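DNA replication regulator protein HobA (Helicobacter pylori, PDB 2UVP) is required for the initiation of DNA replication and increases the binding of the initiator DnaA to the oriC region. Local coordinates at residues A[89-94]-A[116-121]; A[140-145]-A[166-171]; A[156-159]-A[163-166]. All blocks are in the same frame, centred on the assembly; numbering follows the deposited sequence.

Contact 1: residues A[89-94]-A[116-121]; sequences IDFNAS and PMFWHV
F91 and F118 make the whole of this contact, one phenyl ring against the other, and the path to it runs down strand 88-90. I89 is still in the strand and turns its side chain onto S55 and L57 of the adjacent strand. At D90 the strand ends, and OD1 takes up the backbone N of A93 at 3.0 Å from above the carboxylate plane, an Asx motif tying it to the following turn. F91 comes next and opens a type I turn closed by S94. With CG anti to the backbone N (chi1 -174°), its ring is carried across to F118, whose CE1 sits 3.9 Å from F91 CZ, above one face but toward the rim. The rings form an oblique aromatic pair, centroids 5.3 Å apart and planes at 47°. F91 O accepts two bonds from S94, from its backbone N at 3.0 Å and, longer, from its OG at 3.3 Å, both within the turn. The rings bridge strand 55-60, which lies between 88-90 and 116-121 in a helix-flanked parallel sheet of order 2-1-3-4-5, an alpha/beta arrangement consistent with the SIS clan; F118 rests on helix 127-133, D90 on helix 65-75.

Contact 2: residues A[140-145]-A[166-171]; sequences FLWLFE and LQLFKL
W142 overlaps L168 with the far corner of its benzo ring: CH2 comes to 3.5 Å from L168 CB, and neighbouring CZ3 to 3.7 Å from the same CB. The methyl CD1 of L168 touches more lightly, 4.2 Å from W142 CZ3. The two side chains run past each other in opposite directions, and L168 CB meets the indole obliquely. Close to the ring plane, the same corner approaches the helix backbone, with W142 CH2 3.8 Å from F169 N. Chi1 of W142 (-62°) holds CG beside its own backbone N, and the indole projects from strand 139-143 to helix 161-180, joining parallel sheet to helix. The pyrrole end has another job: NE1 lies 3.2 Å above the centre of the F140 ring, with its N-H aimed at that face, an arrangement consistent with an N-H to pi interaction. W119 meets both aromatics from the next strand. Other side chains of the helix, K170 and Q167, make polar bonds to a neighbouring chain. Between strand and helix there is no hydrogen bond; the grip is van der Waals packing, mostly hydrocarbon, with one approach to the helix backbone, and the indole N-H faces a core aromatic.

Contact 3: residues A[156-159]-A[163-166]; sequences EHDS and YKLL
The carboxylate of D158 meets the ammonium of K164 through one oxygen: NZ lies 2.6 Å from OD2, on the syn side and 24° out of the carboxylate plane. The other oxygen stays back, with D158 OD1 3.9 Å from K164 NZ, and has its own partner in the backbone N of L160. A second flat group, the H157 imidazole, has E156 CG 3.9 Å above the centre of one face. The lysine also forms a cation-pi pair with W31, giving its positive charge an aromatic neighbour as well as the acid. The bond from D158 OD1 to the N two residues on is an Asx turn, and it falls where the loop following strand 152-153 gives way to helix 161-180. One carboxylate thus orders the approach to the helix with OD1 and reaches its first turn with OD2. K164 is extended beyond CG, and the last part of its chain runs beside the acid: CE is 3.0 Å and CD 3.2 Å from D158 OD2. CG of D158 anti to its N (chi1 174°) sends the carboxylate across to that chain from the opposite direction. The close acid probably stabilises the charged form of the lysine. A bound acetate, probably from the crystallisation liquor, comes within about 3 Å of the K164 side chain, nearest atoms.

Contacts 1 and 2 are buried and held by packing, with no hydrogen bond across their segments, whereas contact 3 is partly buried and rests on a salt bridge. The first two meet in the sheet, where strands 116-121 and 139-143 are neighbours: F118 O lies 2.7 Å from F140 N, a probable hydrogen bond. Contact 1 spans the strands through paired phenyl rings; contact 2 fastens the sheet to helix 161-180. Contacts 2 and 3 use neighbouring parts of that helix, their segments overlapping at L166, and L165 CD2 packs 3.9 Å from W142 CE3. The chemistry follows position, hydrocarbon where the helix lies on the sheet and charge where the preceding loop folds toward its start.

Contact 1: residues A[89-94]-A[116-121]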
loop_
_atom_site.group_PDB
_atom_site.type_symbol
_atom_site.label_atom_id
_atom_site.label_comp_id
_atom_site.label_asym_id
_atom_site.label_seq_id
_atom_site.Cartn_x
_atom_site.Cartn_y
_atom_site.Cartn_z
ATOM N N ILE A 89 5.937 -9.077 11.055
ATOM C CA ILE A 89 4.862 -8.121 10.862
ATOM C C ILE A 89 5.442 -6.780 10.430
ATOM O O ILE A 89 6.475 -6.348 10.959
ATOM C CB ILE A 89 4.073 -7.933 12.178
ATOM C CG1 ILE A 89 3.296 -9.218 12.541
ATOM C CG2 ILE A 89 3.158 -6.713 12.132
ATOM C CD1 ILE A 89 3.824 -9.852 13.740
ATOM N N ASP A 90 4.781 -6.138 9.459
ATOM C CA ASP A 90 5.104 -4.780 9.050
ATOM C C ASP A 90 4.505 -3.813 10.081
ATOM O O ASP A 90 3.307 -3.514 10.065
ATOM C CB ASP A 90 4.568 -4.504 7.638
ATOM C CG ASP A 90 4.858 -3.083 7.154
ATOM O OD1 ASP A 90 5.193 -2.198 7.975
ATOM O OD2 ASP A 90 4.711 -2.865 5.925
ATOM N N PHE A 91 5.350 -3.338 10.990
ATOM C CA PHE A 91 4.903 -2.452 12.045
ATOM C C PHE A 91 4.590 -1.047 11.526
ATOM O O PHE A 91 3.618 -0.430 11.988
ATOM C CB PHE A 91 5.937 -2.437 13.186
ATOM C CG PHE A 91 5.500 -1.659 14.409
ATOM C CD1 PHE A 91 4.245 -1.851 14.967
ATOM C CD2 PHE A 91 6.383 -0.780 15.036
ATOM C CE1 PHE A 91 3.845 -1.135 16.104
ATOM C CE2 PHE A 91 5.996 -0.064 16.176
ATOM C CZ PHE A 91 4.722 -0.248 16.710
ATOM N N ASN A 92 5.370 -0.551 10.557
ATOM C CA ASN A 92 5.092 0.755 9.930
ATOM C C ASN A 92 3.651 0.816 9.480
ATOM O O ASN A 92 3.034 1.865 9.569
ATOM C CB ASN A 92 5.947 1.027 8.675
ATOM C CG ASN A 92 7.321 1.652 8.982
ATOM O OD1 ASN A 92 7.913 2.335 8.130
ATOM N ND2 ASN A 92 7.836 1.392 10.138
ATOM N N ALA A 93 3.141 -0.308 8.965
ATOM C CA ALA A 93 1.854 -0.322 8.283
ATOM C C ALA A 93 0.709 -0.600 9.253
ATOM O O ALA A 93 -0.460 -0.530 8.885
ATOM C CB ALA A 93 1.848 -1.355 7.183
ATOM N N SER A 94 1.031 -0.928 10.488
ATOM C CA SER A 94 -0.038 -1.390 11.376
ATOM C C SER A 94 -0.774 -0.229 12.033
ATOM O O SER A 94 -0.254 0.878 12.139
ATOM C CB SER A 94 0.502 -2.355 12.411
ATOM O OG SER A 94 1.017 -1.658 13.508
ATOM N N PRO A 116 5.972 -10.197 21.283
ATOM C CA PRO A 116 6.569 -9.384 20.219
ATOM C C PRO A 116 8.001 -8.949 20.524
ATOM O O PRO A 116 8.384 -8.848 21.684
ATOM C CB PRO A 116 5.665 -8.156 20.188
ATOM C CG PRO A 116 5.306 -7.973 21.667
ATOM C CD PRO A 116 5.120 -9.381 22.176
ATOM N N MET A 117 8.764 -8.688 19.465
ATOM C CA MET A 117 10.067 -8.042 19.572
ATOM C C MET A 117 10.086 -6.995 18.471
ATOM O O MET A 117 9.670 -7.290 17.342
ATOM C CB MET A 117 11.211 -9.053 19.384
ATOM C CG MET A 117 12.571 -8.387 19.183
ATOM S SD MET A 117 13.936 -9.531 18.885
ATOM C CE MET A 117 14.286 -10.076 20.550
ATOM N N PHE A 118 10.522 -5.780 18.805
ATOM C CA PHE A 118 10.583 -4.693 17.834
ATOM C C PHE A 118 11.904 -4.729 17.107
ATOM O O PHE A 118 12.959 -4.723 17.744
ATOM C CB PHE A 118 10.440 -3.334 18.501
ATOM C CG PHE A 118 9.104 -3.106 19.123
ATOM C CD1 PHE A 118 7.973 -2.922 18.334
ATOM C CD2 PHE A 118 8.981 -3.057 20.502
ATOM C CE1 PHE A 118 6.717 -2.699 18.921
ATOM C CE2 PHE A 118 7.730 -2.840 21.104
ATOM C CZ PHE A 118 6.601 -2.660 20.316
ATOM N N TRP A 119 11.857 -4.751 15.785
ATOM C CA TRP A 119 13.091 -4.664 14.990
ATOM C C TRP A 119 12.999 -3.370 14.234
ATOM O O TRP A 119 12.145 -3.215 13.349
ATOM C CB TRP A 119 13.161 -5.828 14.020
ATOM C CG TRP A 119 14.352 -5.878 13.102
ATOM C CD1 TRP A 119 15.358 -4.941 12.949
ATOM C CD2 TRP A 119 14.639 -6.930 12.186
ATOM N NE1 TRP A 119 16.253 -5.372 11.987
ATOM C CE2 TRP A 119 15.827 -6.581 11.497
ATOM C CE3 TRP A 119 13.993 -8.129 11.865
ATOM C CZ2 TRP A 119 16.403 -7.416 10.538
ATOM C CZ3 TRP A 119 14.556 -8.959 10.920
ATOM C CH2 TRP A 119 15.763 -8.595 10.258
ATOM N N HIS A 120 13.840 -2.400 14.594
ATOM C CA HIS A 120 13.713 -1.088 13.960
ATOM C C HIS A 120 15.006 -0.742 13.256
ATOM O O HIS A 120 16.083 -0.980 13.806
ATOM C CB HIS A 120 13.348 0.013 14.964
ATOM C CG HIS A 120 13.296 1.371 14.346
ATOM N ND1 HIS A 120 12.235 1.793 13.569
ATOM C CD2 HIS A 120 14.220 2.366 14.297
ATOM C CE1 HIS A 120 12.484 3.012 13.123
ATOM N NE2 HIS A 120 13.698 3.359 13.515
ATOM N N VAL A 121 14.885 -0.159 12.066
ATOM C CA VAL A 121 16.052 0.277 11.294
ATOM C C VAL A 121 16.014 1.760 10.994
ATOM O O VAL A 121 15.101 2.255 10.326
ATOM C CB VAL A 121 16.158 -0.488 9.956
ATOM C CG1 VAL A 121 17.441 -0.076 9.225
ATOM C CG2 VAL A 121 16.117 -1.992 10.227
#

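Contact 2: residues A[140-145]-A[166-171]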
loop_
_atom_site.group_PDB
_atom_site.type_symbol
_atom_site.label_atom_id
_atom_site.label_comp_id
_atom_site.label_asym_id
_atom_site.label_seq_id
_atom_site.Cartn_x
_atom_site.Cartn_y
_atom_site.Cartn_z
ATOM N N PHE A 140 15.475 -5.373 18.551
ATOM C CA PHE A 140 16.648 -5.621 17.717
ATOM C C PHE A 140 16.785 -4.319 16.971
ATOM O O PHE A 140 16.066 -4.073 15.992
ATOM C CB PHE A 140 16.283 -6.761 16.763
ATOM C CG PHE A 140 17.407 -7.278 15.880
ATOM C CD1 PHE A 140 17.077 -7.828 14.634
ATOM C CD2 PHE A 140 18.738 -7.329 16.302
ATOM C CE1 PHE A 140 18.063 -8.395 13.789
ATOM C CE2 PHE A 140 19.729 -7.892 15.474
ATOM C CZ PHE A 140 19.388 -8.416 14.210
ATOM N N LEU A 141 17.665 -3.449 17.461
ATOM C CA LEU A 141 17.693 -2.074 16.999
ATOM C C LEU A 141 18.933 -1.777 16.180
ATOM O O LEU A 141 20.069 -1.947 16.654
ATOM C CB LEU A 141 17.606 -1.097 18.178
ATOM C CG LEU A 141 16.393 -1.278 19.106
ATOM C CD1 LEU A 141 16.422 -0.265 20.269
ATOM C CD2 LEU A 141 15.088 -1.191 18.348
ATOM N N TRP A 142 18.700 -1.330 14.953
ATOM C CA TRP A 142 19.771 -0.971 14.054
ATOM C C TRP A 142 19.687 0.520 13.916
ATOM O O TRP A 142 18.866 1.039 13.154
ATOM C CB TRP A 142 19.554 -1.640 12.697
ATOM C CG TRP A 142 19.560 -3.133 12.678
ATOM C CD1 TRP A 142 19.365 -4.007 13.722
ATOM C CD2 TRP A 142 19.712 -3.935 11.506
ATOM N NE1 TRP A 142 19.420 -5.311 13.254
ATOM C CE2 TRP A 142 19.642 -5.286 11.900
ATOM C CE3 TRP A 142 19.947 -3.631 10.151
ATOM C CZ2 TRP A 142 19.783 -6.351 10.981
ATOM C CZ3 TRP A 142 20.077 -4.691 9.233
ATOM C CH2 TRP A 142 19.998 -6.030 9.657
ATOM N N LEU A 143 20.517 1.225 14.689
ATOM C CA LEU A 143 20.335 2.664 14.872
ATOM C C LEU A 143 21.562 3.450 14.484
ATOM O O LEU A 143 22.655 2.881 14.377
ATOM C CB LEU A 143 20.008 2.980 16.352
ATOM C CG LEU A 143 18.819 2.224 16.963
ATOM C CD1 LEU A 143 18.743 2.486 18.482
ATOM C CD2 LEU A 143 17.521 2.596 16.264
ATOM N N PHE A 144 21.368 4.752 14.281
ATOM C CA PHE A 144 22.484 5.663 14.028
ATOM C C PHE A 144 23.122 6.213 15.317
ATOM O O PHE A 144 24.199 6.830 15.278
ATOM C CB PHE A 144 22.020 6.780 13.114
ATOM C CG PHE A 144 21.500 6.289 11.790
ATOM C CD1 PHE A 144 22.251 5.411 11.021
ATOM C CD2 PHE A 144 20.281 6.732 11.305
ATOM C CE1 PHE A 144 21.774 4.956 9.782
ATOM C CE2 PHE A 144 19.795 6.301 10.068
ATOM C CZ PHE A 144 20.554 5.406 9.308
ATOM N N GLU A 145 22.450 6.001 16.443
ATOM C CA GLU A 145 23.048 6.234 17.768
ATOM C C GLU A 145 22.367 5.363 18.803
ATOM O O GLU A 145 21.184 5.051 18.668
ATOM C CB GLU A 145 22.981 7.702 18.177
ATOM C CG GLU A 145 21.618 8.356 18.059
ATOM C CD GLU A 145 21.687 9.863 18.335
ATOM O OE1 GLU A 145 22.079 10.241 19.468
ATOM O OE2 GLU A 145 21.353 10.660 17.418
ATOM N N LEU A 166 22.001 -4.565 3.419
ATOM C CA LEU A 166 21.845 -5.872 2.764
ATOM C C LEU A 166 22.749 -6.915 3.411
ATOM O O LEU A 166 22.353 -8.064 3.636
ATOM C CB LEU A 166 22.152 -5.778 1.265
ATOM C CG LEU A 166 21.254 -4.872 0.433
ATOM C CD1 LEU A 166 21.646 -5.039 -1.016
ATOM C CD2 LEU A 166 19.792 -5.247 0.624
ATOM N N GLN A 167 23.983 -6.504 3.679
ATOM C CA GLN A 167 24.983 -7.430 4.165
ATOM C C GLN A 167 24.593 -7.920 5.573
ATOM O O GLN A 167 24.686 -9.122 5.885
ATOM C CB GLN A 167 26.339 -6.743 4.166
ATOM C CG GLN A 167 27.455 -7.729 4.441
ATOM C CD GLN A 167 28.808 -7.051 4.538
ATOM O OE1 GLN A 167 28.981 -5.909 4.105
ATOM N NE2 GLN A 167 29.758 -7.736 5.176
ATOM N N LEU A 168 24.123 -7.000 6.411
ATOM C CA LEU A 168 23.675 -7.391 7.766
ATOM C C LEU A 168 22.431 -8.277 7.705
ATOM O O LEU A 168 22.293 -9.226 8.484
ATOM C CB LEU A 168 23.389 -6.165 8.623
ATOM C CG LEU A 168 24.640 -5.351 8.999
ATOM C CD1 LEU A 168 24.177 -3.993 9.491
ATOM C CD2 LEU A 168 25.547 -6.111 10.043
ATOM N N PHE A 169 21.510 -7.965 6.794
ATOM C CA PHE A 169 20.370 -8.852 6.660
ATOM C C PHE A 169 20.794 -10.253 6.271
ATOM O O PHE A 169 20.315 -11.247 6.814
ATOM C CB PHE A 169 19.347 -8.365 5.625
ATOM C CG PHE A 169 18.205 -9.313 5.516
ATOM C CD1 PHE A 169 17.182 -9.252 6.451
ATOM C CD2 PHE A 169 18.208 -10.334 4.561
ATOM C CE1 PHE A 169 16.116 -10.181 6.417
ATOM C CE2 PHE A 169 17.154 -11.280 4.513
ATOM C CZ PHE A 169 16.104 -11.191 5.455
ATOM N N LYS A 170 21.686 -10.338 5.299
ATOM C CA LYS A 170 22.118 -11.623 4.787
ATOM C C LYS A 170 22.857 -12.391 5.888
ATOM O O LYS A 170 22.735 -13.624 5.978
ATOM C CB LYS A 170 22.973 -11.436 3.546
ATOM C CG LYS A 170 22.117 -11.027 2.300
ATOM C CD LYS A 170 23.007 -10.571 1.158
ATOM C CE LYS A 170 22.178 -10.097 -0.080
ATOM N NZ LYS A 170 21.209 -11.166 -0.564
ATOM N N LEU A 171 23.578 -11.661 6.738
ATOM C CA LEU A 171 24.221 -12.286 7.891
ATOM C C LEU A 171 23.148 -12.845 8.843
ATOM O O LEU A 171 23.225 -14.019 9.266
ATOM C CB LEU A 171 25.089 -11.270 8.637
ATOM C CG LEU A 171 25.729 -11.760 9.930
ATOM C CD1 LEU A 171 26.710 -12.909 9.655
ATOM C CD2 LEU A 171 26.440 -10.568 10.613
#

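Contact 3: residues A[156-159]-A[163-166]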
loop_
_atom_site.group_PDB
_atom_site.type_symbol
_atom_site.label_atom_id
_atom_site.label_comp_id
_atom_site.label_asym_id
_atom_site.label_seq_id
_atom_site.Cartn_x
_atom_site.Cartn_y
_atom_site.Cartn_z
ATOM N N GLU A 156 24.993 7.092 9.690
ATOM C CA GLU A 156 23.925 7.685 8.881
ATOM C C GLU A 156 24.318 8.165 7.479
ATOM O O GLU A 156 23.553 7.978 6.518
ATOM C CB GLU A 156 23.210 8.823 9.648
ATOM C CG GLU A 156 21.984 9.376 8.912
ATOM C CD GLU A 156 21.205 10.426 9.706
ATOM O OE1 GLU A 156 20.165 10.907 9.192
ATOM O OE2 GLU A 156 21.639 10.777 10.820
ATOM N N HIS A 157 25.482 8.797 7.359
ATOM C CA HIS A 157 25.864 9.407 6.082
ATOM C C HIS A 157 26.963 8.630 5.363
ATOM O O HIS A 157 27.620 9.142 4.461
ATOM C CB HIS A 157 26.214 10.885 6.271
ATOM C CG HIS A 157 25.093 11.679 6.866
ATOM N ND1 HIS A 157 25.068 12.052 8.192
ATOM C CD2 HIS A 157 23.938 12.133 6.322
ATOM C CE1 HIS A 157 23.953 12.719 8.437
ATOM N NE2 HIS A 157 23.249 12.783 7.321
ATOM N N ASP A 158 27.132 7.386 5.778
ATOM C CA ASP A 158 28.027 6.436 5.124
ATOM C C ASP A 158 27.475 6.203 3.716
ATOM O O ASP A 158 26.319 5.750 3.544
ATOM C CB ASP A 158 28.033 5.163 5.974
ATOM C CG ASP A 158 28.807 4.010 5.365
ATOM O OD1 ASP A 158 29.379 4.120 4.252
ATOM O OD2 ASP A 158 28.829 2.957 6.039
ATOM N N SER A 159 28.276 6.547 2.702
ATOM C CA SER A 159 27.806 6.378 1.321
ATOM C C SER A 159 27.533 4.905 0.991
ATOM O O SER A 159 26.836 4.643 0.025
ATOM C CB SER A 159 28.766 6.963 0.298
ATOM O OG SER A 159 30.008 6.277 0.334
ATOM N N TYR A 163 24.435 -0.871 1.025
ATOM C CA TYR A 163 25.048 -2.188 0.921
ATOM C C TYR A 163 25.193 -2.874 2.282
ATOM O O TYR A 163 24.961 -4.090 2.404
ATOM C CB TYR A 163 26.450 -2.052 0.325
ATOM C CG TYR A 163 26.536 -1.397 -1.043
ATOM C CD1 TYR A 163 26.268 -2.124 -2.199
ATOM C CD2 TYR A 163 26.964 -0.081 -1.171
ATOM C CE1 TYR A 163 26.406 -1.548 -3.474
ATOM C CE2 TYR A 163 27.099 0.518 -2.434
ATOM C CZ TYR A 163 26.817 -0.224 -3.577
ATOM O OH TYR A 163 27.002 0.353 -4.815
ATOM N N LYS A 164 25.579 -2.110 3.300
ATOM C CA LYS A 164 25.778 -2.665 4.635
ATOM C C LYS A 164 24.475 -3.205 5.194
ATOM O O LYS A 164 24.448 -4.242 5.856
ATOM C CB LYS A 164 26.363 -1.592 5.566
ATOM C CG LYS A 164 27.784 -1.186 5.140
ATOM C CD LYS A 164 28.475 -0.221 6.153
ATOM C CE LYS A 164 29.856 0.152 5.562
ATOM N NZ LYS A 164 30.587 1.121 6.406
ATOM N N LEU A 165 23.379 -2.516 4.898
ATOM C CA LEU A 165 22.073 -3.024 5.324
ATOM C C LEU A 165 21.795 -4.416 4.725
ATOM O O LEU A 165 21.394 -5.326 5.439
ATOM C CB LEU A 165 20.960 -2.028 4.988
ATOM C CG LEU A 165 20.964 -0.724 5.812
ATOM C CD1 LEU A 165 19.944 0.251 5.254
ATOM C CD2 LEU A 165 20.685 -1.014 7.302
ATOM N N LEU A 166 22.001 -4.565 3.419
ATOM C CA LEU A 166 21.845 -5.872 2.764
ATOM C C LEU A 166 22.749 -6.915 3.411
ATOM O O LEU A 166 22.353 -8.064 3.636
ATOM C CB LEU A 166 22.152 -5.778 1.265
ATOM C CG LEU A 166 21.254 -4.872 0.433
ATOM C CD1 LEU A 166 21.646 -5.039 -1.016
ATOM C CD2 LEU A 166 19.792 -5.247 0.624
#